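Local coordinates for antifungal protein GAFP-1 (Gastrodia elata, PDB 1XD5), which probably binds mannose as a monomeric bulb-type lectin of monocots and has a presumed antifungal role, at residues D2-S6 against G81-L87; L33-R38 against D90-V94. One frame throughout, in Å; residues are numbered along the deposited sequence.

Interaction 1. Residues D2-S6 against G81-L87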
ATOM      1  N   ASP A   2       8.072   6.929  -4.261  1.00 13.39           N
ATOM      2  CA  ASP A   2       7.993   5.480  -4.381  1.00 13.22           C
ATOM      3  C   ASP A   2       7.782   4.788  -3.043  1.00 12.91           C
ATOM      4  O   ASP A   2       7.695   3.563  -2.976  1.00 12.69           O
ATOM      5  CB  ASP A   2       9.249   4.940  -5.054  1.00 13.30           C
ATOM      6  CG  ASP A   2      10.514   5.241  -4.266  1.00 14.53           C
ATOM      7  OD1 ASP A   2      10.477   6.043  -3.312  1.00 15.76           O
ATOM      8  OD2 ASP A   2      11.594   4.702  -4.536  1.00 17.84           O
ATOM      9  N   ARG A   3       7.704   5.566  -1.969  1.00 13.38           N
ATOM     10  CA  ARG A   3       7.567   4.964  -0.650  1.00 13.45           C
ATOM     11  C   ARG A   3       6.705   5.768   0.311  1.00 13.25           C
ATOM     12  O   ARG A   3       6.543   6.985   0.162  1.00 13.16           O
ATOM     13  CB  ARG A   3       8.941   4.645  -0.045  1.00 14.09           C
ATOM     14  CG  ARG A   3       9.694   5.833   0.521  1.00 17.03           C
ATOM     15  CD  ARG A   3      11.194   5.582   0.634  1.00 21.58           C
ATOM     16  NE  ARG A   3      11.793   5.501  -0.699  1.00 24.93           N
ATOM     17  CZ  ARG A   3      13.007   5.017  -0.962  1.00 26.15           C
ATOM     18  NH1 ARG A   3      13.787   4.557   0.012  1.00 26.26           N
ATOM     19  NH2 ARG A   3      13.437   4.993  -2.213  1.00 26.38           N
ATOM     20  N   LEU A   4       6.130   5.061   1.278  1.00 12.91           N
ATOM     21  CA  LEU A   4       5.295   5.675   2.299  1.00 12.85           C
ATOM     22  C   LEU A   4       5.824   5.205   3.644  1.00 12.97           C
ATOM     23  O   LEU A   4       5.872   4.002   3.899  1.00 12.74           O
ATOM     24  CB  LEU A   4       3.836   5.221   2.125  1.00 12.94           C
ATOM     25  CG  LEU A   4       2.826   5.745   3.155  1.00 12.35           C
ATOM     26  CD1 LEU A   4       2.734   7.272   3.097  1.00 11.28           C
ATOM     27  CD2 LEU A   4       1.453   5.103   2.952  1.00 12.32           C
ATOM     28  N   ASN A   5       6.231   6.146   4.492  1.00 13.23           N
ATOM     29  CA  ASN A   5       6.800   5.805   5.798  1.00 13.55           C
ATOM     30  C   ASN A   5       5.704   5.610   6.836  1.00 12.89           C
ATOM     31  O   ASN A   5       4.636   6.196   6.718  1.00 12.19           O
ATOM     32  CB  ASN A   5       7.787   6.887   6.271  1.00 13.88           C
ATOM     33  CG  ASN A   5       9.035   6.984   5.390  1.00 17.50           C
ATOM     34  OD1 ASN A   5       9.658   5.981   5.042  1.00 20.34           O
ATOM     35  ND2 ASN A   5       9.410   8.209   5.035  1.00 21.45           N
ATOM     36  N   SER A   6       5.975   4.796   7.858  1.00 12.95           N
ATOM     37  CA  SER A   6       5.005   4.596   8.943  1.00 13.03           C
ATOM     38  C   SER A   6       4.714   5.909   9.658  1.00 13.13           C
ATOM     39  O   SER A   6       5.595   6.760   9.801  1.00 12.63           O
ATOM     40  CB  SER A   6       5.459   3.527   9.946  1.00 12.89           C
ATOM     41  OG  SER A   6       6.784   3.762  10.382  1.00 13.98           O
ATOM     42  N   GLY A  81       7.413   0.328  15.530  1.00 15.07           N
ATOM     43  CA  GLY A  81       8.751   0.573  15.030  1.00 14.78           C
ATOM     44  C   GLY A  81       8.682   1.484  13.826  1.00 14.62           C
ATOM     45  O   GLY A  81       7.649   2.097  13.565  1.00 14.10           O
ATOM     46  N   ASN A  82       9.794   1.566  13.108  1.00 14.65           N
ATOM     47  CA  ASN A  82       9.864   2.296  11.855  1.00 15.46           C
ATOM     48  C   ASN A  82       9.705   1.304  10.724  1.00 15.12           C
ATOM     49  O   ASN A  82      10.511   0.375  10.577  1.00 14.95           O
ATOM     50  CB  ASN A  82      11.202   3.024  11.729  1.00 16.46           C
ATOM     51  CG  ASN A  82      11.258   4.280  12.570  1.00 19.35           C
ATOM     52  OD1 ASN A  82      10.532   5.254  12.321  1.00 24.01           O
ATOM     53  ND2 ASN A  82      12.120   4.271  13.577  1.00 23.99           N
ATOM     54  N   TYR A  83       8.641   1.476   9.950  1.00 14.24           N
ATOM     55  CA  TYR A  83       8.396   0.630   8.789  1.00 13.45           C
ATOM     56  C   TYR A  83       8.191   1.534   7.590  1.00 13.16           C
ATOM     57  O   TYR A  83       7.883   2.717   7.746  1.00 13.10           O
ATOM     58  CB  TYR A  83       7.160  -0.248   9.009  1.00 13.93           C
ATOM     59  CG  TYR A  83       7.251  -1.141  10.226  1.00 14.81           C
ATOM     60  CD1 TYR A  83       6.682  -0.753  11.444  1.00 15.34           C
ATOM     61  CD2 TYR A  83       7.921  -2.361  10.170  1.00 15.94           C
ATOM     62  CE1 TYR A  83       6.779  -1.561  12.569  1.00 15.67           C
ATOM     63  CE2 TYR A  83       8.019  -3.183  11.286  1.00 15.31           C
ATOM     64  CZ  TYR A  83       7.452  -2.771  12.483  1.00 16.90           C
ATOM     65  OH  TYR A  83       7.540  -3.585  13.585  1.00 16.07           O
ATOM     66  N   TYR A  84       8.367   0.993   6.391  1.00 12.74           N
ATOM     67  CA  TYR A  84       7.991   1.742   5.198  1.00 12.41           C
ATOM     68  C   TYR A  84       7.439   0.804   4.160  1.00 12.01           C
ATOM     69  O   TYR A  84       7.839  -0.354   4.088  1.00 12.36           O
ATOM     70  CB  TYR A  84       9.146   2.587   4.631  1.00 12.56           C
ATOM     71  CG  TYR A  84      10.361   1.796   4.221  1.00 12.80           C
ATOM     72  CD1 TYR A  84      11.312   1.427   5.162  1.00 14.54           C
ATOM     73  CD2 TYR A  84      10.573   1.434   2.893  1.00 14.06           C
ATOM     74  CE1 TYR A  84      12.439   0.693   4.802  1.00 14.52           C
ATOM     75  CE2 TYR A  84      11.707   0.694   2.516  1.00 13.42           C
ATOM     76  CZ  TYR A  84      12.632   0.340   3.490  1.00 14.21           C
ATOM     77  OH  TYR A  84      13.744  -0.390   3.175  1.00 13.83           O
ATOM     78  N   LEU A  85       6.494   1.324   3.389  1.00 11.70           N
ATOM     79  CA  LEU A  85       5.938   0.654   2.223  1.00 11.16           C
ATOM     80  C   LEU A  85       6.666   1.180   0.985  1.00 11.13           C
ATOM     81  O   LEU A  85       6.835   2.387   0.835  1.00 10.82           O
ATOM     82  CB  LEU A  85       4.451   0.987   2.116  1.00 10.73           C
ATOM     83  CG  LEU A  85       3.690   0.384   0.938  1.00 11.64           C
ATOM     84  CD1 LEU A  85       3.505  -1.110   1.149  1.00 10.56           C
ATOM     85  CD2 LEU A  85       2.346   1.088   0.788  1.00 12.50           C
ATOM     86  N   ILE A  86       7.102   0.286   0.106  1.00 10.31           N
ATOM     87  CA  ILE A  86       7.821   0.732  -1.079  1.00 10.76           C
ATOM     88  C   ILE A  86       7.363  -0.004  -2.332  1.00 10.80           C
ATOM     89  O   ILE A  86       7.148  -1.222  -2.309  1.00 10.96           O
ATOM     90  CB  ILE A  86       9.365   0.627  -0.874  1.00 10.46           C
ATOM     91  CG1 ILE A  86      10.122   1.255  -2.055  1.00 10.70           C
ATOM     92  CG2 ILE A  86       9.795  -0.829  -0.614  1.00 10.36           C
ATOM     93  CD1 ILE A  86      11.584   1.526  -1.785  1.00  9.93           C
ATOM     94  N   LEU A  87       7.191   0.755  -3.411  1.00 11.27           N
ATOM     95  CA  LEU A  87       6.984   0.185  -4.733  1.00 11.14           C
ATOM     96  C   LEU A  87       8.353  -0.000  -5.401  1.00 11.28           C
ATOM     97  O   LEU A  87       9.018   0.970  -5.768  1.00 11.45           O
ATOM     98  CB  LEU A  87       6.058   1.091  -5.551  1.00 11.50           C
ATOM     99  CG  LEU A  87       5.724   0.764  -7.013  1.00 12.30           C
ATOM    100  CD1 LEU A  87       5.359  -0.678  -7.203  1.00 12.44           C
ATOM    101  CD2 LEU A  87       4.598   1.667  -7.508  1.00 11.31           C
TER

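Interaction 2. Residues L33-R38 against D90-V94. With SO4 (sulfate ion), chain F.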
ATOM      1  N   LEU A  33      -2.634  -1.942  -7.848  1.00  9.24           N
ATOM      2  CA  LEU A  33      -1.365  -1.829  -8.546  1.00  8.99           C
ATOM      3  C   LEU A  33      -1.593  -1.861 -10.062  1.00  9.30           C
ATOM      4  O   LEU A  33      -2.129  -2.840 -10.600  1.00  9.21           O
ATOM      5  CB  LEU A  33      -0.413  -2.954  -8.115  1.00  8.26           C
ATOM      6  CG  LEU A  33       0.994  -2.937  -8.722  1.00  8.51           C
ATOM      7  CD1 LEU A  33       1.755  -1.651  -8.421  1.00  7.34           C
ATOM      8  CD2 LEU A  33       1.777  -4.123  -8.248  1.00  6.27           C
ATOM      9  N   TYR A  34      -1.199  -0.787 -10.746  1.00  9.70           N
ATOM     10  CA  TYR A  34      -1.242  -0.759 -12.203  1.00  9.95           C
ATOM     11  C   TYR A  34       0.137  -0.915 -12.805  1.00 10.46           C
ATOM     12  O   TYR A  34       1.093  -0.291 -12.358  1.00 10.89           O
ATOM     13  CB  TYR A  34      -1.848   0.544 -12.714  1.00 10.20           C
ATOM     14  CG  TYR A  34      -3.294   0.698 -12.365  1.00  9.45           C
ATOM     15  CD1 TYR A  34      -4.280   0.128 -13.162  1.00  9.79           C
ATOM     16  CD2 TYR A  34      -3.685   1.415 -11.229  1.00  9.49           C
ATOM     17  CE1 TYR A  34      -5.622   0.263 -12.843  1.00 10.35           C
ATOM     18  CE2 TYR A  34      -5.029   1.563 -10.912  1.00  9.25           C
ATOM     19  CZ  TYR A  34      -5.990   0.975 -11.724  1.00  9.73           C
ATOM     20  OH  TYR A  34      -7.331   1.102 -11.431  1.00 10.60           O
ATOM     21  N   ASP A  35       0.216  -1.734 -13.842  1.00 10.45           N
ATOM     22  CA  ASP A  35       1.437  -1.907 -14.603  1.00 11.43           C
ATOM     23  C   ASP A  35       1.164  -1.286 -15.973  1.00 12.23           C
ATOM     24  O   ASP A  35       0.468  -1.879 -16.811  1.00 12.20           O
ATOM     25  CB  ASP A  35       1.763  -3.398 -14.712  1.00 11.40           C
ATOM     26  CG  ASP A  35       3.033  -3.673 -15.509  1.00 12.22           C
ATOM     27  OD1 ASP A  35       3.508  -2.792 -16.255  1.00 12.78           O
ATOM     28  OD2 ASP A  35       3.614  -4.756 -15.445  1.00 11.55           O
ATOM     29  N   ASN A  36       1.674  -0.079 -16.180  1.00 12.44           N
ATOM     30  CA  ASN A  36       1.367   0.677 -17.392  1.00 13.48           C
ATOM     31  C   ASN A  36      -0.125   0.659 -17.727  1.00 13.23           C
ATOM     32  O   ASN A  36      -0.527   0.222 -18.812  1.00 13.32           O
ATOM     33  CB  ASN A  36       2.246   0.190 -18.550  1.00 14.02           C
ATOM     34  CG  ASN A  36       3.715   0.434 -18.275  1.00 16.36           C
ATOM     35  OD1 ASN A  36       4.391  -0.382 -17.647  1.00 20.63           O
ATOM     36  ND2 ASN A  36       4.199   1.589 -18.683  1.00 18.75           N
ATOM     37  N   ASN A  37      -0.925   1.107 -16.752  1.00 12.69           N
ATOM     38  CA  ASN A  37      -2.384   1.232 -16.841  1.00 13.22           C
ATOM     39  C   ASN A  37      -3.194  -0.069 -16.780  1.00 12.67           C
ATOM     40  O   ASN A  37      -4.418  -0.041 -16.868  1.00 12.70           O
ATOM     41  CB  ASN A  37      -2.802   2.073 -18.060  1.00 14.05           C
ATOM     42  CG  ASN A  37      -2.141   3.440 -18.075  1.00 17.27           C
ATOM     43  OD1 ASN A  37      -0.942   3.569 -18.345  1.00 22.80           O
ATOM     44  ND2 ASN A  37      -2.910   4.463 -17.779  1.00 22.20           N
ATOM     45  N   ARG A  38      -2.523  -1.199 -16.616  1.00 11.89           N
ATOM     46  CA  ARG A  38      -3.233  -2.475 -16.496  1.00 11.46           C
ATOM     47  C   ARG A  38      -3.205  -2.927 -15.039  1.00 11.29           C
ATOM     48  O   ARG A  38      -2.125  -3.039 -14.444  1.00 10.92           O
ATOM     49  CB  ARG A  38      -2.584  -3.506 -17.420  1.00 11.28           C
ATOM     50  CG  ARG A  38      -3.217  -4.897 -17.459  1.00 10.57           C
ATOM     51  CD  ARG A  38      -2.500  -5.832 -18.448  1.00 10.34           C
ATOM     52  NE  ARG A  38      -1.088  -5.936 -18.094  1.00 10.60           N
ATOM     53  CZ  ARG A  38      -0.576  -6.867 -17.304  1.00 10.43           C
ATOM     54  NH1 ARG A  38      -1.346  -7.832 -16.792  1.00  8.28           N
ATOM     55  NH2 ARG A  38       0.716  -6.835 -17.022  1.00 10.94           N
ATOM     56  N   ASP A  90      11.290  -3.843  -9.293  1.00 11.16           N
ATOM     57  CA  ASP A  90      10.890  -5.161  -9.805  1.00 10.90           C
ATOM     58  C   ASP A  90       9.370  -5.369  -9.722  1.00 10.44           C
ATOM     59  O   ASP A  90       8.880  -6.491  -9.904  1.00 10.48           O
ATOM     60  CB  ASP A  90      11.639  -6.285  -9.081  1.00 10.89           C
ATOM     61  CG  ASP A  90      11.166  -6.480  -7.639  1.00 11.61           C
ATOM     62  OD1 ASP A  90      10.464  -5.598  -7.105  1.00 11.34           O
ATOM     63  OD2 ASP A  90      11.459  -7.489  -6.961  1.00 11.63           O
ATOM     64  N   ARG A  91       8.642  -4.281  -9.444  1.00  9.94           N
ATOM     65  CA  ARG A  91       7.170  -4.269  -9.390  1.00  9.72           C
ATOM     66  C   ARG A  91       6.556  -4.886  -8.126  1.00  9.65           C
ATOM     67  O   ARG A  91       5.328  -4.943  -8.001  1.00  9.74           O
ATOM     68  CB  ARG A  91       6.555  -4.908 -10.648  1.00  9.24           C
ATOM     69  CG  ARG A  91       5.168  -4.369 -10.990  1.00 10.13           C
ATOM     70  CD  ARG A  91       4.488  -5.095 -12.136  1.00  9.11           C
ATOM     71  NE  ARG A  91       4.103  -6.457 -11.769  1.00  8.87           N
ATOM     72  CZ  ARG A  91       3.363  -7.259 -12.534  1.00  9.20           C
ATOM     73  NH1 ARG A  91       2.903  -6.838 -13.710  1.00  9.09           N
ATOM     74  NH2 ARG A  91       3.083  -8.484 -12.120  1.00  9.83           N
ATOM     75  N   ASN A  92       7.393  -5.364  -7.203  1.00  9.37           N
ATOM     76  CA  ASN A  92       6.892  -5.852  -5.918  1.00  9.28           C
ATOM     77  C   ASN A  92       6.562  -4.645  -5.058  1.00  8.86           C
ATOM     78  O   ASN A  92       7.220  -3.612  -5.161  1.00  9.15           O
ATOM     79  CB  ASN A  92       7.905  -6.775  -5.201  1.00  9.04           C
ATOM     80  CG  ASN A  92       7.224  -7.876  -4.364  1.00  9.91           C
ATOM     81  OD1 ASN A  92       6.001  -7.934  -4.284  1.00  9.32           O
ATOM     82  ND2 ASN A  92       8.024  -8.757  -3.754  1.00  8.69           N
ATOM     83  N   VAL A  93       5.518  -4.759  -4.246  1.00  8.24           N
ATOM     84  CA  VAL A  93       5.181  -3.718  -3.283  1.00  8.71           C
ATOM     85  C   VAL A  93       5.395  -4.384  -1.942  1.00  8.66           C
ATOM     86  O   VAL A  93       4.811  -5.428  -1.677  1.00  8.46           O
ATOM     87  CB  VAL A  93       3.723  -3.236  -3.416  1.00  8.82           C
ATOM     88  CG1 VAL A  93       3.416  -2.120  -2.402  1.00  9.64           C
ATOM     89  CG2 VAL A  93       3.455  -2.727  -4.825  1.00  9.70           C
ATOM     90  N   VAL A  94       6.266  -3.808  -1.125  1.00  8.95           N
ATOM     91  CA  VAL A  94       6.754  -4.487   0.078  1.00  9.30           C
ATOM     92  C   VAL A  94       6.757  -3.536   1.273  1.00  9.79           C
ATOM     93  O   VAL A  94       7.042  -2.358   1.126  1.00  9.94           O
ATOM     94  CB  VAL A  94       8.186  -5.041  -0.139  1.00  9.31           C
ATOM     95  CG1 VAL A  94       8.643  -5.939   1.032  1.00  9.33           C
ATOM     96  CG2 VAL A  94       8.296  -5.800  -1.478  1.00  9.28           C
TER
HETATM   97  S   SO4 F1002       1.151 -10.051 -14.853  1.00 16.79           S
HETATM   98  O1  SO4 F1002       1.784 -11.260 -15.333  1.00 18.08           O
HETATM   99  O2  SO4 F1002       1.114 -10.083 -13.396  1.00 16.80           O
HETATM  100  O3  SO4 F1002      -0.219  -9.981 -15.342  1.00 18.63           O
HETATM  101  O4  SO4 F1002       1.911  -8.898 -15.330  1.00 16.68           O

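Interaction 1. Residues D2-S6 against G81-L87
Leu-4 and Leu-85 form the central hydrogen-bonded pair of an antiparallel strand pairing in the beta-prism II fold of the bulb-type lectins. Strand 3-5, from the start of the chain, lies as an edge strand beside strand 84-87. The two leucines exchange backbone bonds, Leu-4 N to Leu-85 O and Leu-85 N to Leu-4 O, both 2.8 Å. Leu-87 N to Asp-2 O and Ser-6 N to Tyr-83 O carry the pairing outward to the two ends.

The face bearing the leucines is buried. Both side chains reach into the interior of the prism, where Leu-16 and Met-56 from the other two sheets pack against them; the leucines themselves touch lightly, Leu-4 CB to Leu-85 CB at 4.3 Å. The opposite face is the more solvent-exposed one, with Arg-3 and Asn-5 exposed and Tyr-84 and Ile-86 partly so. Here Arg-3 and Ile-86 extend together from the sheet. A bend at chi3 (69°) turns the arginine so that Ile-86 CD1 lies over the centre of one guanidinium face, 3.9 Å from Arg-3 CZ. Asp-2 grips the same group side-on in a salt bridge, with Arg-3 NE to Asp-2 OD1 and Arg-3 NH2 to Asp-2 OD2 both 3.0 Å, which restrains its rotation. Further along, Asn-5 OD1 approaches Tyr-84 CB at 3.5 Å, with the amide and ring planes 78° apart.

The pairing ends with a side chain standing in for backbone: Tyr-83 N donates to Ser-6 OG at 3.0 Å in a nearly straight bond, 172° at the hydrogen.

Interaction 2. Residues L33-R38 against D90-V94
Asp-35 and Arg-91 join two sheets of the beta-prism II fold through a salt bridge. Asp-35 opens the type I' turn that runs to Arg-38 and links strands 31-35 and 38-42. Arg-91 lies in the loop before strand 93-96, at a variable position of a sequence that matches the mannose-binding signature QxDxNxVxY of this family; the sulfate beside it is not evidence of a sugar site.

The Arg-91 side chain leaves CB toward the turn. Its CG passes Leu-33 CD2 at 4.4 Å, and CD then lies 3.4 Å from Asp-35 OD2. A bend at chi3 (69°) carries the guanidinium past the carboxylate, and the two planes stand at 90°. NE and NH2 also have hydrogen-bonding partners elsewhere. At the tip, Arg-91 NH1 donates to Asp-35 OD2 at 2.8 Å, almost in the guanidinium plane and using the anti lone pair of the oxygen. The same NH1 also reaches sulfate O4 at 2.8 Å, while Arg-91 NH2 donates to sulfate O2.

Arg-38 completes the anion site, its chain ending edge-on to the sulfate, with Arg-38 NH1 to O3 at 2.8 Å and Arg-38 NH2 to O4 at 2.9 Å. Sulfate O4 is therefore shared, and the two arginines give the ion, probably from the crystallisation liquor, four hydrogen bonds. The nearby cations probably stabilise the charged form of Asp-35. The Asp-35 to Arg-38 salt bridge itself is long.

Away from the charged groups the contact turns apolar and buried. The methyls of Leu-33 and Val-93 overlap between the two sheets, Leu-33 CD1 lying 4.1 Å from Val-93 CG2. Leu-33 CD2 comes within 3.7 Å of Arg-91 O, the carbonyl oxygen that also accepts from Thr-108 OG1.

In the fold
The two contacts meet at one sheet, where strands 84-87 and 93-96 are neighbours: Ile-86 N probably donates to Val-94 O, and Leu-85 and Leu-87 pack on Val-93. Interaction 1 works within that sheet, adding the chain's first strand to its edge through regular backbone pairing, one face in the core and the other toward solvent. Interaction 2 instead bridges to the sheet of strand 31-35 without any backbone-to-backbone hydrogen bond, mainly through side chains. Its Leu-33 and Val-93 belong to the same interior as the leucines of interaction 1, whereas its ion-pair network lies nearer the surface. Each contact sets apolar packing against an arginine-aspartate pair, but only in interaction 2 does that pair span the segments.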